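Local coordinates for possible protein of nuclear scaffold (Encephalitozoon cuniculi, PDB 3KAE) that probably serves as the Cdc27 subunit of the anaphase-promoting complex, its N-terminal tetratricopeptide repeat domain here forming a homodimer, at residues His55-Asn60 with Leu70-Lys75; Tyr35-Ser40 with Glu94-Val99; Arg139-Ser144 with Lys158-Arg163; Thr20-Ala25 with Asn46-Arg51. All blocks are in the same frame, centred on the assembly; numbering follows the deposited sequence.

Contact 1: His55-Asn60 with Leu70-Lys75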
loop_
_atom_site.group_PDB
_atom_site.type_symbol
_atom_site.label_atom_id
_atom_site.label_comp_id
_atom_site.label_asym_id
_atom_site.label_seq_id
_atom_site.Cartn_x
_atom_site.Cartn_y
_atom_site.Cartn_z
ATOM N N HIS C 55 -3.378 13.116 -11.548
ATOM C CA HIS C 55 -1.964 13.359 -11.822
ATOM C C HIS C 55 -1.469 12.481 -12.959
ATOM O O HIS C 55 -0.604 12.872 -13.745
ATOM C CB HIS C 55 -1.129 13.145 -10.563
ATOM C CG HIS C 55 -1.305 14.226 -9.542
ATOM N ND1 HIS C 55 -0.447 15.303 -9.442
ATOM C CD2 HIS C 55 -2.256 14.414 -8.596
ATOM C CE1 HIS C 55 -0.852 16.095 -8.465
ATOM N NE2 HIS C 55 -1.951 15.583 -7.939
ATOM N N LEU C 56 -2.041 11.288 -13.054
ATOM C CA LEU C 56 -1.562 10.312 -14.020
ATOM C C LEU C 56 -1.920 10.711 -15.446
ATOM O O LEU C 56 -1.153 10.458 -16.375
ATOM C CB LEU C 56 -2.078 8.916 -13.678
ATOM C CG LEU C 56 -1.412 8.319 -12.440
ATOM C CD1 LEU C 56 -2.268 7.183 -11.860
ATOM C CD2 LEU C 56 0.002 7.856 -12.782
ATOM N N HIS C 57 -3.079 11.343 -15.619
ATOM C CA HIS C 57 -3.501 11.768 -16.950
ATOM C C HIS C 57 -2.456 12.687 -17.558
ATOM O O HIS C 57 -2.293 12.731 -18.776
ATOM C CB HIS C 57 -4.844 12.494 -16.901
ATOM C CG HIS C 57 -5.995 11.618 -16.539
ATOM N ND1 HIS C 57 -5.991 10.254 -16.760
ATOM C CD2 HIS C 57 -7.202 11.904 -15.992
ATOM C CE1 HIS C 57 -7.137 9.742 -16.352
ATOM N NE2 HIS C 57 -7.890 10.722 -15.883
ATOM N N LYS C 58 -1.756 13.426 -16.699
ATOM C CA LYS C 58 -0.755 14.391 -17.148
ATOM C C LYS C 58 0.519 13.699 -17.611
ATOM O O LYS C 58 1.462 14.352 -18.055
ATOM C CB LYS C 58 -0.429 15.395 -16.035
ATOM N N LEU C 59 0.543 12.374 -17.506
ATOM C CA LEU C 59 1.735 11.605 -17.843
ATOM C C LEU C 59 1.450 10.551 -18.918
ATOM O O LEU C 59 0.294 10.309 -19.271
ATOM C CB LEU C 59 2.293 10.921 -16.586
ATOM C CG LEU C 59 2.574 11.785 -15.366
ATOM C CD1 LEU C 59 2.990 10.932 -14.164
ATOM C CD2 LEU C 59 3.657 12.808 -15.706
ATOM N N ASN C 60 2.514 9.936 -19.434
ATOM C CA ASN C 60 2.403 8.827 -20.375
ATOM C C ASN C 60 3.658 7.950 -20.400
ATOM O O ASN C 60 4.424 7.970 -21.363
ATOM C CB ASN C 60 2.096 9.331 -21.787
ATOM C CG ASN C 60 1.728 8.206 -22.741
ATOM O OD1 ASN C 60 2.501 7.843 -23.630
ATOM N ND2 ASN C 60 0.545 7.640 -22.550
ATOM N N LEU C 70 -4.333 0.281 -12.595
ATOM C CA LEU C 70 -4.674 -0.102 -11.216
ATOM C C LEU C 70 -5.796 0.761 -10.648
ATOM O O LEU C 70 -6.727 0.232 -10.025
ATOM C CB LEU C 70 -3.468 -0.029 -10.285
ATOM C CG LEU C 70 -2.234 -0.860 -10.618
ATOM C CD1 LEU C 70 -1.149 -0.612 -9.546
ATOM C CD2 LEU C 70 -2.615 -2.340 -10.721
ATOM N N CYS C 71 -5.698 2.085 -10.853
ATOM C CA CYS C 71 -6.678 3.025 -10.311
ATOM C C CYS C 71 -8.019 2.780 -10.956
ATOM O O CYS C 71 -9.043 2.758 -10.283
ATOM C CB CYS C 71 -6.263 4.499 -10.542
ATOM S SG CYS C 71 -4.777 5.038 -9.654
ATOM N N TYR C 72 -8.009 2.601 -12.272
ATOM C CA TYR C 72 -9.224 2.249 -13.014
ATOM C C TYR C 72 -9.861 0.961 -12.525
ATOM O O TYR C 72 -11.080 0.865 -12.438
ATOM C CB TYR C 72 -8.949 2.182 -14.514
ATOM C CG TYR C 72 -8.893 3.545 -15.181
ATOM C CD1 TYR C 72 -9.848 4.515 -14.900
ATOM C CD2 TYR C 72 -7.892 3.853 -16.093
ATOM C CE1 TYR C 72 -9.803 5.776 -15.507
ATOM C CE2 TYR C 72 -7.836 5.098 -16.698
ATOM C CZ TYR C 72 -8.792 6.052 -16.400
ATOM O OH TYR C 72 -8.734 7.279 -17.006
ATOM N N LYS C 73 -9.032 -0.027 -12.200
ATOM C CA LYS C 73 -9.533 -1.303 -11.721
ATOM C C LYS C 73 -10.198 -1.141 -10.353
ATOM O O LYS C 73 -11.258 -1.704 -10.096
ATOM C CB LYS C 73 -8.411 -2.343 -11.677
ATOM C CG LYS C 73 -8.856 -3.753 -11.254
ATOM C CD LYS C 73 -7.671 -4.716 -11.250
ATOM C CE LYS C 73 -8.092 -6.111 -10.805
ATOM N NZ LYS C 73 -8.546 -6.093 -9.391
ATOM N N LYS C 74 -9.576 -0.368 -9.470
ATOM C CA LYS C 74 -10.186 -0.070 -8.173
ATOM C C LYS C 74 -11.551 0.588 -8.343
ATOM O O LYS C 74 -12.466 0.377 -7.549
ATOM C CB LYS C 74 -9.293 0.862 -7.363
ATOM C CG LYS C 74 -8.036 0.238 -6.843
ATOM C CD LYS C 74 -8.347 -0.870 -5.870
ATOM C CE LYS C 74 -7.066 -1.487 -5.361
ATOM N NZ LYS C 74 -7.323 -2.515 -4.312
ATOM N N LYS C 75 -11.673 1.401 -9.385
ATOM C CA LYS C 75 -12.908 2.117 -9.671
ATOM C C LYS C 75 -13.815 1.295 -10.584
ATOM O O LYS C 75 -14.850 1.773 -11.040
ATOM C CB LYS C 75 -12.590 3.472 -10.313
ATOM C CG LYS C 75 -11.822 4.427 -9.384
ATOM C CD LYS C 75 -11.052 5.483 -10.163
ATOM C CE LYS C 75 -11.983 6.477 -10.856
ATOM N NZ LYS C 75 -12.664 7.390 -9.903
#
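In His57 and Tyr72 alike, the first torsion sets CG beside the backbone N and anti to the carbonyl carbon (chi1 -68° and -79°), and the rings reach toward each other along oblique paths although neither CB bond aims squarely at the opposite segment. They meet at their outer ends. CE1 of His57 lies 3.0 Å from OH of Tyr72, which approaches the edge of the imidazole near its plane; since CE1 is a carbon, this is a close carbon-to-oxygen contact. His57 NE2 is farther from Tyr72 OH, at 3.7 Å. CE1 of His57 also comes within 4.0 Å of Tyr72 CZ, so the meeting is confined to the phenol end of the tyrosine, with no stacking of one ring on the other. Deeper in the interface a smaller apolar pair takes over, Leu56 CD1 against Cys71 SG at 4.0 Å, where both CB bonds point across. The contact thus grades from a buried leucine-cysteine base to an exposed histidine at its outer margin. In this worked example, consecutive helices 49-57 and 62-74 of the tetratricopeptide repeat array pack side by side through Leu56 and Cys71. These two residues mark the nearest backbone approach, with CA atoms 9.6 Å apart, and residues 70-75 otherwise lie back along helix 49-57 toward Leu53 and Thr50. Leu56 also packs on Ser64 and Tyr67 of helix 62-74 and on Ser40 of helix 36-45. The side chain of Tyr72 also touches Lys80, Ala81 and Ser84 of helix 78-89.

Contact 2: Tyr35-Ser40 with Glu94-Val99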
loop_
_atom_site.group_PDB
_atom_site.type_symbol
_atom_site.label_atom_id
_atom_site.label_comp_id
_atom_site.label_asym_id
_atom_site.label_seq_id
_atom_site.Cartn_x
_atom_site.Cartn_y
_atom_site.Cartn_z
ATOM N N TYR C 35 8.882 13.860 -11.209
ATOM C CA TYR C 35 8.505 13.160 -10.000
ATOM C C TYR C 35 7.006 13.154 -9.788
ATOM O O TYR C 35 6.549 12.839 -8.688
ATOM C CB TYR C 35 9.175 13.816 -8.781
ATOM C CG TYR C 35 10.654 13.518 -8.652
ATOM C CD1 TYR C 35 11.096 12.233 -8.329
ATOM C CD2 TYR C 35 11.611 14.520 -8.844
ATOM C CE1 TYR C 35 12.445 11.946 -8.209
ATOM C CE2 TYR C 35 12.971 14.246 -8.729
ATOM C CZ TYR C 35 13.381 12.952 -8.410
ATOM O OH TYR C 35 14.722 12.648 -8.288
ATOM N N ARG C 36 6.236 13.528 -10.810
ATOM C CA ARG C 36 4.784 13.533 -10.651
ATOM C C ARG C 36 4.280 12.087 -10.521
ATOM O O ARG C 36 3.192 11.823 -10.002
ATOM C CB ARG C 36 4.090 14.216 -11.825
ATOM C CG ARG C 36 2.610 14.492 -11.553
ATOM C CD ARG C 36 1.886 15.020 -12.787
ATOM N NE ARG C 36 2.329 16.366 -13.170
ATOM C CZ ARG C 36 2.016 17.474 -12.501
ATOM N NH1 ARG C 36 1.265 17.406 -11.407
ATOM N NH2 ARG C 36 2.462 18.653 -12.922
ATOM N N MET C 37 5.086 11.160 -11.018
ATOM C CA MET C 37 4.802 9.752 -10.895
ATOM C C MET C 37 4.726 9.433 -9.409
ATOM O O MET C 37 3.770 8.808 -8.955
ATOM C CB MET C 37 5.912 8.948 -11.574
ATOM C CG MET C 37 5.607 7.472 -11.855
ATOM S SD MET C 37 4.059 7.140 -12.735
ATOM C CE MET C 37 3.077 6.435 -11.395
ATOM N N LEU C 38 5.723 9.905 -8.660
ATOM C CA LEU C 38 5.855 9.632 -7.220
ATOM C C LEU C 38 4.615 10.055 -6.437
ATOM O O LEU C 38 4.130 9.340 -5.549
ATOM C CB LEU C 38 7.087 10.352 -6.660
ATOM C CG LEU C 38 7.359 10.264 -5.153
ATOM C CD1 LEU C 38 7.331 8.818 -4.661
ATOM C CD2 LEU C 38 8.697 10.891 -4.818
ATOM N N MET C 39 4.126 11.235 -6.775
ATOM C CA MET C 39 2.903 11.765 -6.215
ATOM C C MET C 39 1.758 10.792 -6.491
ATOM O O MET C 39 0.974 10.465 -5.604
ATOM C CB MET C 39 2.621 13.118 -6.875
ATOM C CG MET C 39 1.294 13.739 -6.526
ATOM S SD MET C 39 1.190 14.262 -4.818
ATOM C CE MET C 39 -0.028 15.562 -4.987
ATOM N N SER C 40 1.661 10.355 -7.740
ATOM C CA SER C 40 0.625 9.428 -8.155
ATOM C C SER C 40 0.665 8.117 -7.349
ATOM O O SER C 40 -0.359 7.611 -6.894
ATOM C CB SER C 40 0.795 9.115 -9.639
ATOM O OG SER C 40 0.406 10.205 -10.436
ATOM N N GLU C 94 6.335 6.417 -23.290
ATOM C CA GLU C 94 7.726 6.851 -23.237
ATOM C C GLU C 94 8.463 6.163 -22.091
ATOM O O GLU C 94 7.842 5.649 -21.160
ATOM C CB GLU C 94 7.828 8.374 -23.046
ATOM C CG GLU C 94 6.565 9.163 -23.371
ATOM C CD GLU C 94 6.305 9.297 -24.860
ATOM O OE1 GLU C 94 7.054 8.686 -25.655
ATOM O OE2 GLU C 94 5.348 10.013 -25.235
ATOM N N ARG C 95 9.790 6.170 -22.163
ATOM C CA ARG C 95 10.632 5.734 -21.055
ATOM C C ARG C 95 10.495 6.708 -19.890
ATOM O O ARG C 95 10.539 7.926 -20.079
ATOM C CB ARG C 95 12.097 5.675 -21.494
ATOM C CG ARG C 95 12.353 4.803 -22.718
ATOM C CD ARG C 95 13.808 4.878 -23.182
ATOM N NE ARG C 95 14.067 6.029 -24.049
ATOM C CZ ARG C 95 15.206 6.234 -24.707
ATOM N NH1 ARG C 95 16.205 5.367 -24.604
ATOM N NH2 ARG C 95 15.350 7.306 -25.473
ATOM N N ASP C 96 10.328 6.181 -18.683
ATOM C CA ASP C 96 10.288 7.035 -17.501
ATOM C C ASP C 96 11.557 7.880 -17.417
ATOM O O ASP C 96 12.598 7.510 -17.956
ATOM C CB ASP C 96 10.115 6.209 -16.223
ATOM C CG ASP C 96 8.674 5.762 -16.001
ATOM O OD1 ASP C 96 8.044 6.231 -15.031
ATOM O OD2 ASP C 96 8.164 4.942 -16.794
ATOM N N PRO C 97 11.469 9.031 -16.747
ATOM C CA PRO C 97 12.623 9.920 -16.580
ATOM C C PRO C 97 13.722 9.290 -15.729
ATOM O O PRO C 97 13.432 8.503 -14.827
ATOM C CB PRO C 97 12.032 11.121 -15.830
ATOM C CG PRO C 97 10.557 11.037 -16.047
ATOM C CD PRO C 97 10.243 9.586 -16.151
ATOM N N ASP C 98 14.973 9.630 -16.019
ATOM C CA ASP C 98 16.065 9.322 -15.107
ATOM C C ASP C 98 15.779 10.058 -13.800
ATOM O O ASP C 98 15.676 11.284 -13.789
ATOM C CB ASP C 98 17.404 9.804 -15.679
ATOM C CG ASP C 98 17.758 9.138 -16.998
ATOM O OD1 ASP C 98 17.535 7.919 -17.120
ATOM O OD2 ASP C 98 18.272 9.836 -17.901
ATOM N N VAL C 99 15.630 9.319 -12.706
ATOM C CA VAL C 99 15.309 9.942 -11.424
ATOM C C VAL C 99 16.211 9.434 -10.310
ATOM O O VAL C 99 17.008 8.518 -10.516
ATOM C CB VAL C 99 13.845 9.687 -11.016
ATOM C CG1 VAL C 99 12.908 9.976 -12.177
ATOM C CG2 VAL C 99 13.670 8.256 -10.515
#
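Tyr35, at the N-cap position of helix 36-45, brings its CA to 7.7 Å from that of Val99, while Met37, two residues on, has its CA 9.0 Å from that of Asp96 in the irregular segment 94-99. The tyrosine and valine side chains pass each other in opposite directions, and CE1 of Tyr35 comes to 3.9 Å from CB of Val99. The ring meets this branch point obliquely, and Tyr35 OH lies 4.1 Å from Val99 CB. That hydroxyl is hydrogen-bonded to the backbone N of Asp100, which ties the far end of the ring to the chain just beyond the valine. The second meeting is looser: Met37 CG lies 4.2 Å from Asp96 OD1. With chi1 at -165°, CG of Met37 is anti to the backbone N, and bends farther along carry the end of the side chain away from the loop; the side chain also packs on Leu56, Thr63, Ser64 and Tyr67. Asp96 OD2 has weak hydrogen bonds to the hydroxyls of Thr61 and Thr63. Through these two meetings, the connection between helices 78-89 and 101-104 is laid over the start of an earlier helix in the tetratricopeptide repeat array.

Contact 3: Arg139-Ser144 with Lys158-Arg163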
loop_
_atom_site.group_PDB
_atom_site.type_symbol
_atom_site.label_atom_id
_atom_site.label_comp_id
_atom_site.label_asym_id
_atom_site.label_seq_id
_atom_site.Cartn_x
_atom_site.Cartn_y
_atom_site.Cartn_z
ATOM N N ARG C 139 -0.491 -16.738 -21.174
ATOM C CA ARG C 139 0.687 -16.060 -21.697
ATOM C C ARG C 139 1.535 -15.566 -20.525
ATOM O O ARG C 139 2.762 -15.606 -20.563
ATOM C CB ARG C 139 0.292 -14.932 -22.661
ATOM C CG ARG C 139 1.450 -14.330 -23.437
ATOM C CD ARG C 139 1.007 -13.803 -24.799
ATOM N NE ARG C 139 -0.300 -13.183 -24.740
ATOM C CZ ARG C 139 -1.408 -13.533 -25.392
ATOM N NH1 ARG C 139 -2.498 -12.819 -25.168
ATOM N NH2 ARG C 139 -1.453 -14.543 -26.254
ATOM N N SER C 140 0.865 -15.141 -19.463
ATOM C CA SER C 140 1.547 -14.709 -18.258
ATOM C C SER C 140 2.295 -15.847 -17.577
ATOM O O SER C 140 3.461 -15.694 -17.173
ATOM C CB SER C 140 0.548 -14.129 -17.277
ATOM O OG SER C 140 1.185 -13.861 -16.042
ATOM N N PHE C 141 1.603 -16.976 -17.413
ATOM C CA PHE C 141 2.187 -18.124 -16.723
ATOM C C PHE C 141 3.391 -18.658 -17.486
ATOM O O PHE C 141 4.326 -19.175 -16.881
ATOM C CB PHE C 141 1.152 -19.225 -16.478
ATOM C CG PHE C 141 1.723 -20.439 -15.811
ATOM C CD1 PHE C 141 2.074 -20.406 -14.470
ATOM C CD2 PHE C 141 1.930 -21.609 -16.524
ATOM C CE1 PHE C 141 2.609 -21.524 -13.848
ATOM C CE2 PHE C 141 2.469 -22.725 -15.910
ATOM C CZ PHE C 141 2.809 -22.679 -14.569
ATOM N N GLY C 142 3.363 -18.509 -18.809
ATOM C CA GLY C 142 4.473 -18.898 -19.658
ATOM C C GLY C 142 5.776 -18.197 -19.315
ATOM O O GLY C 142 6.858 -18.723 -19.557
ATOM N N LYS C 143 5.691 -17.002 -18.747
ATOM C CA LYS C 143 6.905 -16.286 -18.399
ATOM C C LYS C 143 7.297 -16.503 -16.945
ATOM O O LYS C 143 8.478 -16.620 -16.630
ATOM C CB LYS C 143 6.779 -14.786 -18.699
ATOM C CG LYS C 143 8.032 -13.991 -18.317
ATOM C CD LYS C 143 8.274 -12.827 -19.259
ATOM C CE LYS C 143 9.336 -11.893 -18.685
ATOM N NZ LYS C 143 9.820 -10.930 -19.710
ATOM N N SER C 144 6.312 -16.571 -16.058
ATOM C CA SER C 144 6.619 -16.539 -14.643
ATOM C C SER C 144 5.414 -16.873 -13.785
ATOM O O SER C 144 4.274 -16.578 -14.162
ATOM C CB SER C 144 7.157 -15.144 -14.278
ATOM O OG SER C 144 7.266 -14.984 -12.879
ATOM N N LYS C 158 -7.111 -25.443 -17.121
ATOM C CA LYS C 158 -6.470 -25.025 -18.370
ATOM C C LYS C 158 -5.000 -24.618 -18.211
ATOM O O LYS C 158 -4.458 -23.859 -19.015
ATOM C CB LYS C 158 -7.275 -23.916 -19.071
ATOM C CG LYS C 158 -7.930 -24.337 -20.388
ATOM C CD LYS C 158 -9.328 -24.883 -20.182
ATOM C CE LYS C 158 -10.294 -23.783 -19.781
ATOM N NZ LYS C 158 -11.660 -24.295 -19.483
ATOM N N VAL C 159 -4.353 -25.129 -17.177
ATOM C CA VAL C 159 -2.927 -24.907 -17.002
ATOM C C VAL C 159 -2.142 -25.720 -18.035
ATOM O O VAL C 159 -2.401 -26.903 -18.234
ATOM C CB VAL C 159 -2.491 -25.262 -15.572
ATOM C CG1 VAL C 159 -3.008 -26.658 -15.198
ATOM C CG2 VAL C 159 -0.993 -25.165 -15.437
ATOM N N PRO C 160 -1.186 -25.075 -18.711
ATOM C CA PRO C 160 -0.373 -25.687 -19.770
ATOM C C PRO C 160 0.688 -26.626 -19.213
ATOM O O PRO C 160 1.498 -26.205 -18.386
ATOM C CB PRO C 160 0.316 -24.480 -20.433
ATOM C CG PRO C 160 -0.352 -23.260 -19.874
ATOM C CD PRO C 160 -0.849 -23.657 -18.519
ATOM N N GLN C 161 0.693 -27.873 -19.680
ATOM C CA GLN C 161 1.630 -28.879 -19.189
ATOM C C GLN C 161 2.553 -29.369 -20.300
ATOM O O GLN C 161 2.218 -29.281 -21.484
ATOM C CB GLN C 161 0.872 -30.058 -18.568
ATOM N N LYS C 162 3.718 -29.878 -19.906
ATOM C CA LYS C 162 4.690 -30.416 -20.851
ATOM C C LYS C 162 4.249 -31.760 -21.398
ATOM O O LYS C 162 3.058 -32.066 -21.436
ATOM C CB LYS C 162 6.062 -30.551 -20.191
ATOM N N ARG C 163 5.214 -32.537 -21.880
ATOM C CA ARG C 163 4.945 -33.912 -22.301
ATOM C C ARG C 163 5.506 -34.884 -21.266
ATOM O O ARG C 163 5.159 -36.065 -21.251
ATOM C CB ARG C 163 5.492 -34.184 -23.703
ATOM C CG ARG C 163 4.470 -33.900 -24.820
ATOM C CD ARG C 163 4.802 -34.620 -26.147
ATOM N NE ARG C 163 6.142 -34.279 -26.608
ATOM C CZ ARG C 163 7.158 -35.133 -26.692
ATOM N NH1 ARG C 163 6.976 -36.421 -26.395
ATOM N NH2 ARG C 163 8.347 -34.707 -27.105
#
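Phe141 meets two consecutive residues of the 158-163 segment through CD2 and CE2 of its ring. Its CD2 stands 4.0 Å from CD of Pro160, and CE2 of Phe141 is 4.3 Å from CG2 of Val159. Both approaches are oblique to the ring plane, one from a proline CD and one from a valine methyl. The backbones keep their distance, with 8.5 Å between the CA atoms of Phe141 and Val159, and the aromatic side chain bridges that gap. It can do so because CG is anti to the backbone N (chi1 178°) and the CB bond already points at the loop. The CB bond of Pro160 also points across, and CD makes the contact, whereas the valine CB bond runs more across the contact and leaves one methyl to do the touching. Neither partner is deeply buried, and dispersion between carbon groups accounts for the meeting. Val150 and Leu153 of helix 147-155 also pack on the phenylalanine; one step out, Leu154 of that helix lies against Val159. Next to Phe141 in the chain, Ser140 gives its OG to a hydrogen bond with Glu114 O, anchoring this part of the helix to helix 113-126. A glycerol molecule, probably from the crystallisation liquor, is hydrogen-bonded through its O2 to Phe141 O. Among these helices, the loop that leaves helix 147-155 folds back across the C-terminal part of helix 130-143, before a stretch that is not modelled on the way to helix 176-190.

Contact 4: Thr20-Ala25 with Asn46-Arg51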
loop_
_atom_site.group_PDB
_atom_site.type_symbol
_atom_site.label_atom_id
_atom_site.label_comp_id
_atom_site.label_asym_id
_atom_site.label_seq_id
_atom_site.Cartn_x
_atom_site.Cartn_y
_atom_site.Cartn_z
ATOM N N THR C 20 2.069 12.642 5.016
ATOM C CA THR C 20 3.330 13.359 4.918
ATOM C C THR C 20 3.942 13.222 3.531
ATOM O O THR C 20 4.426 14.190 2.962
ATOM C CB THR C 20 4.321 12.869 5.970
ATOM O OG1 THR C 20 3.769 13.114 7.261
ATOM C CG2 THR C 20 5.640 13.563 5.838
ATOM N N ALA C 21 3.913 12.018 2.981
ATOM C CA ALA C 21 4.523 11.760 1.680
ATOM C C ALA C 21 3.803 12.498 0.569
ATOM O O ALA C 21 4.423 12.979 -0.369
ATOM C CB ALA C 21 4.532 10.238 1.394
ATOM N N ILE C 22 2.481 12.528 0.653
ATOM C CA ILE C 22 1.670 13.259 -0.293
ATOM C C ILE C 22 2.001 14.781 -0.176
ATOM O O ILE C 22 2.242 15.467 -1.175
ATOM C CB ILE C 22 0.179 12.955 -0.051
ATOM C CG1 ILE C 22 -0.118 11.481 -0.412
ATOM C CG2 ILE C 22 -0.698 13.884 -0.869
ATOM C CD1 ILE C 22 -1.477 10.974 0.043
ATOM N N PHE C 23 2.055 15.298 1.047
ATOM C CA PHE C 23 2.398 16.706 1.256
ATOM C C PHE C 23 3.795 17.037 0.738
ATOM O O PHE C 23 3.971 17.957 -0.050
ATOM C CB PHE C 23 2.302 17.089 2.729
ATOM C CG PHE C 23 2.557 18.539 2.985
ATOM C CD1 PHE C 23 3.854 19.021 3.087
ATOM C CD2 PHE C 23 1.499 19.429 3.114
ATOM C CE1 PHE C 23 4.094 20.364 3.310
ATOM C CE2 PHE C 23 1.731 20.772 3.343
ATOM C CZ PHE C 23 3.035 21.248 3.438
ATOM N N LEU C 24 4.787 16.280 1.171
ATOM C CA LEU C 24 6.153 16.501 0.707
ATOM C C LEU C 24 6.266 16.332 -0.798
ATOM O O LEU C 24 7.127 16.931 -1.436
ATOM C CB LEU C 24 7.116 15.524 1.401
ATOM C CG LEU C 24 7.352 15.704 2.894
ATOM C CD1 LEU C 24 8.357 14.677 3.382
ATOM C CD2 LEU C 24 7.853 17.142 3.172
ATOM N N ALA C 25 5.406 15.497 -1.364
ATOM C CA ALA C 25 5.436 15.262 -2.797
ATOM C C ALA C 25 4.884 16.497 -3.479
ATOM O O ALA C 25 5.415 16.958 -4.496
ATOM C CB ALA C 25 4.619 14.012 -3.159
ATOM N N ASN C 46 -2.282 5.466 -0.701
ATOM C CA ASN C 46 -3.134 6.009 0.346
ATOM C C ASN C 46 -4.600 5.749 0.058
ATOM O O ASN C 46 -5.483 6.250 0.756
ATOM C CB ASN C 46 -2.870 7.503 0.546
ATOM C CG ASN C 46 -3.478 8.031 1.826
ATOM O OD1 ASN C 46 -4.060 9.125 1.860
ATOM N ND2 ASN C 46 -3.357 7.249 2.894
ATOM N N GLY C 47 -4.855 4.971 -0.993
ATOM C CA GLY C 47 -6.207 4.589 -1.368
ATOM C C GLY C 47 -6.962 5.647 -2.152
ATOM O O GLY C 47 -8.183 5.557 -2.274
ATOM N N GLU C 48 -6.247 6.636 -2.697
ATOM C CA GLU C 48 -6.895 7.754 -3.391
ATOM C C GLU C 48 -6.753 7.673 -4.904
ATOM O O GLU C 48 -5.945 8.383 -5.514
ATOM C CB GLU C 48 -6.367 9.102 -2.876
ATOM C CG GLU C 48 -6.545 9.290 -1.386
ATOM C CD GLU C 48 -6.119 10.666 -0.914
ATOM O OE1 GLU C 48 -5.056 10.784 -0.252
ATOM O OE2 GLU C 48 -6.846 11.636 -1.220
ATOM N N TYR C 49 -7.580 6.833 -5.507
ATOM C CA TYR C 49 -7.438 6.486 -6.915
ATOM C C TYR C 49 -7.867 7.604 -7.868
ATOM O O TYR C 49 -7.182 7.883 -8.862
ATOM C CB TYR C 49 -8.165 5.154 -7.195
ATOM C CG TYR C 49 -7.874 4.133 -6.118
ATOM C CD1 TYR C 49 -6.591 3.625 -5.957
ATOM C CD2 TYR C 49 -8.853 3.720 -5.233
ATOM C CE1 TYR C 49 -6.298 2.734 -4.972
ATOM C CE2 TYR C 49 -8.566 2.809 -4.233
ATOM C CZ TYR C 49 -7.287 2.314 -4.112
ATOM O OH TYR C 49 -6.969 1.412 -3.117
ATOM N N THR C 50 -8.984 8.254 -7.564
ATOM C CA THR C 50 -9.457 9.348 -8.408
ATOM C C THR C 50 -8.463 10.504 -8.408
ATOM O O THR C 50 -8.221 11.118 -9.450
ATOM C CB THR C 50 -10.832 9.842 -7.969
ATOM O OG1 THR C 50 -11.697 8.719 -7.768
ATOM C CG2 THR C 50 -11.426 10.766 -9.026
ATOM N N ARG C 51 -7.875 10.792 -7.247
ATOM C CA ARG C 51 -6.872 11.843 -7.161
ATOM C C ARG C 51 -5.602 11.454 -7.907
ATOM O O ARG C 51 -4.988 12.285 -8.591
ATOM C CB ARG C 51 -6.555 12.186 -5.695
ATOM C CG ARG C 51 -7.635 13.014 -5.019
ATOM C CD ARG C 51 -7.221 13.463 -3.635
ATOM N NE ARG C 51 -6.084 14.377 -3.666
ATOM C CZ ARG C 51 -5.308 14.646 -2.617
ATOM N NH1 ARG C 51 -5.534 14.066 -1.439
ATOM N NH2 ARG C 51 -4.293 15.485 -2.752
#
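Ile22 pushes its CD1 methyl against CB of Asn46, 3.8 Å away, while CD1 of Ile22 lies 3.6 Å from Glu48 OE1. The contact belongs to a tetratricopeptide repeat array, and here helix 18-31 is packed against the tight turn joining helices 36-45 and 49-57. A Schellman motif shapes that turn: Glu48 N reaches back to Leu43 O and Gly47 N to Tyr44 O, with Gly47 at the C-prime position in a positive-phi conformation. Reversing the chain this way presents Asn46 and Glu48 to one apolar side chain. Ile22 reaches both through CG1, set beside its backbone N (chi1 -68°), and the side chains of Ile22 and Asn46 run across each other. The other branch makes a looser approach, with Ile22 CG2 4.4 Å from Arg51 NH2. Ile22 is buried, with Val42 and Leu43 of helix 36-45 as further neighbours and Tyr209 of the second subunit also packing on it, so the contact is part of the dimer interface. Met240 of that second subunit touches Arg51. Beside the isoleucine, at the start of helix 49-57, the charged side chains are held by each other: the salt bridge from Arg51 NH1 to Glu48 OE2 measures 2.8 Å, uses the syn side of the carboxylate 25° out of its plane, and has an N-H...O angle of 147°.

How the contacts relate
From the N terminus, contact 4 opens on helix 18-31 and contact 2 on helix 36-45 before contact 4 closes at 46-51, so these two cross. Contact 1 then opens at the end of helix 49-57 and closes a short helical hairpin on helix 62-74, lying wholly within the longer loop that contact 2 completes at 94-99. Contacts 1, 2 and 4 touch one another: Lys75 NZ lies 2.7 Å from Thr50 OG1, Asn60 O lies 3.1 Å from Glu94 N, and Met39 SD lies 3.8 Å from Ala25 CB. Contact 3 follows in series, its centre about 30 Å or more from the other centres, and joins helix 130-143 to the loop after helix 147-155.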